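Local coordinates for periplasmic binding protein (Roseiflexus sp. RS-1, PDB 5GJ3), which binds heme in the periplasm, here two heme molecules, and probably passes it on to a membrane transporter for uptake, at residues 64-69 and 109-114. Residues are numbered along the deposited sequence; the frame is centred on the assembly and turned at random.
Sequences PTLVIG and AQALGI
Ile-68 on strand 66-70 and Ala-111 in the last turn of helix 100-111 bring the two backbones nearest, their CA atoms 8.2 Å apart, a gap filled mostly by aliphatic side chains. The strand sends out Leu-66 and Ile-68 on the same face, while Val-67 between them serves the other side. Ile-68 is fully extended (chi1 -172°, chi2 170°), which puts its CD1 3.7 Å from the methyl carbon CB of Ala-111. Leu-66 uses one branch: its CD2 lies 3.8 Å from CD2 of Leu-112, 4.1 Å from the carbonyl O of Ala-111 and 4.4 Å from CB of Ala-111. Although the CB of Leu-112 does not aim at the strand, its CD2 reaches back to it. Just beyond, Gly-113 turns with positive phi in a Schellman motif, Ile-114 N bonding to Ala-109 O (2.8 Å) and Gly-113 N to Gln-110 O (3.1 Å); Ile-114 takes the N-cap position of helix 115-136. The contact thus packs a helix C-terminus against the four-stranded parallel sheet of one alpha/beta lobe, where strand 66-70 runs between 8-10 and 89-92. Phe-107 and Val-108 of the same helix continue the layer over Ile-68, and Ile-8 and Ile-19 join Ile-68 to Leu-112 from strand 8-10 and helix 13-21.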
loop_
_atom_site.group_PDB
_atom_site.type_symbol
_atom_site.label_atom_id
_atom_site.label_comp_id
_atom_site.label_asym_id
_atom_site.label_seq_id
_atom_site.Cartn_x
_atom_site.Cartn_y
_atom_site.Cartn_z
ATOM N N PRO A 64 -10.541 18.018 -16.652
ATOM C CA PRO A 64 -10.939 16.605 -16.653
ATOM C C PRO A 64 -12.350 16.369 -17.181
ATOM O O PRO A 64 -13.217 17.238 -17.082
ATOM C CB PRO A 64 -10.888 16.207 -15.137
ATOM C CG PRO A 64 -10.824 17.477 -14.377
ATOM C CD PRO A 64 -10.478 18.615 -15.303
ATOM N N THR A 65 -12.601 15.175 -17.692
ATOM C CA THR A 65 -13.970 14.728 -17.980
ATOM C C THR A 65 -14.391 13.846 -16.786
ATOM O O THR A 65 -15.572 13.605 -16.519
ATOM C CB THR A 65 -14.030 13.850 -19.260
ATOM O OG1 THR A 65 -13.235 12.666 -19.063
ATOM C CG2 THR A 65 -13.518 14.612 -20.496
ATOM N N LEU A 66 -13.412 13.351 -16.046
ATOM C CA LEU A 66 -13.737 12.483 -14.911
ATOM C C LEU A 66 -12.646 12.569 -13.833
ATOM O O LEU A 66 -11.424 12.477 -14.141
ATOM C CB LEU A 66 -13.862 11.024 -15.350
ATOM C CG LEU A 66 -13.999 9.898 -14.321
ATOM C CD1 LEU A 66 -15.367 9.951 -13.588
ATOM C CD2 LEU A 66 -13.797 8.560 -15.052
ATOM N N VAL A 67 -13.094 12.631 -12.584
ATOM C CA VAL A 67 -12.169 12.566 -11.450
ATOM C C VAL A 67 -12.570 11.413 -10.589
ATOM O O VAL A 67 -13.733 11.314 -10.188
ATOM C CB VAL A 67 -12.209 13.885 -10.625
ATOM C CG1 VAL A 67 -11.331 13.816 -9.380
ATOM C CG2 VAL A 67 -11.805 15.094 -11.521
ATOM N N ILE A 68 -11.605 10.533 -10.304
ATOM C CA ILE A 68 -11.851 9.325 -9.602
ATOM C C ILE A 68 -10.823 9.128 -8.458
ATOM O O ILE A 68 -9.629 9.413 -8.628
ATOM C CB ILE A 68 -11.917 8.136 -10.606
ATOM C CG1 ILE A 68 -12.367 6.858 -9.947
ATOM C CG2 ILE A 68 -10.584 7.799 -11.297
ATOM C CD1 ILE A 68 -12.667 5.768 -10.985
ATOM N N GLY A 69 -11.283 8.624 -7.315
ATOM C CA GLY A 69 -10.357 8.418 -6.146
ATOM C C GLY A 69 -11.031 7.509 -5.121
ATOM O O GLY A 69 -12.104 6.936 -5.383
ATOM N N ALA A 109 -13.420 -0.024 -13.069
ATOM C CA ALA A 109 -13.909 -0.600 -14.338
ATOM C C ALA A 109 -15.292 -0.074 -14.732
ATOM O O ALA A 109 -15.529 0.192 -15.940
ATOM C CB ALA A 109 -13.916 -2.132 -14.326
ATOM N N GLN A 110 -16.189 0.051 -13.748
ATOM C CA GLN A 110 -17.532 0.574 -14.018
ATOM C C GLN A 110 -17.464 2.026 -14.468
ATOM O O GLN A 110 -18.121 2.347 -15.437
ATOM C CB GLN A 110 -18.545 0.421 -12.845
ATOM C CG GLN A 110 -19.991 0.838 -13.242
ATOM C CD GLN A 110 -21.102 0.499 -12.230
ATOM O OE1 GLN A 110 -20.948 -0.405 -11.436
ATOM N NE2 GLN A 110 -22.263 1.226 -12.281
ATOM N N ALA A 111 -16.662 2.878 -13.799
ATOM C CA ALA A 111 -16.515 4.309 -14.169
ATOM C C ALA A 111 -15.970 4.496 -15.581
ATOM O O ALA A 111 -16.249 5.529 -16.268
ATOM C CB ALA A 111 -15.614 5.055 -13.184
ATOM N N LEU A 112 -15.162 3.524 -16.002
ATOM C CA LEU A 112 -14.526 3.593 -17.308
ATOM C C LEU A 112 -15.303 2.839 -18.361
ATOM O O LEU A 112 -14.867 2.831 -19.525
ATOM C CB LEU A 112 -13.049 3.080 -17.242
ATOM C CG LEU A 112 -12.116 3.928 -16.372
ATOM C CD1 LEU A 112 -10.624 3.581 -16.400
ATOM C CD2 LEU A 112 -12.296 5.404 -16.664
ATOM N N GLY A 113 -16.398 2.156 -17.959
ATOM C CA GLY A 113 -17.301 1.480 -18.906
ATOM C C GLY A 113 -16.682 0.196 -19.498
ATOM O O GLY A 113 -16.919 -0.139 -20.694
ATOM N N ILE A 114 -15.890 -0.516 -18.674
ATOM C CA ILE A 114 -15.220 -1.747 -19.094
ATOM C C ILE A 114 -15.422 -2.830 -18.035
ATOM O O ILE A 114 -14.447 -3.402 -17.544
ATOM C CB ILE A 114 -13.699 -1.521 -19.384
ATOM C CG1 ILE A 114 -12.991 -0.760 -18.235
ATOM C CG2 ILE A 114 -13.484 -0.693 -20.661
ATOM C CD1 ILE A 114 -11.481 -0.600 -18.371
#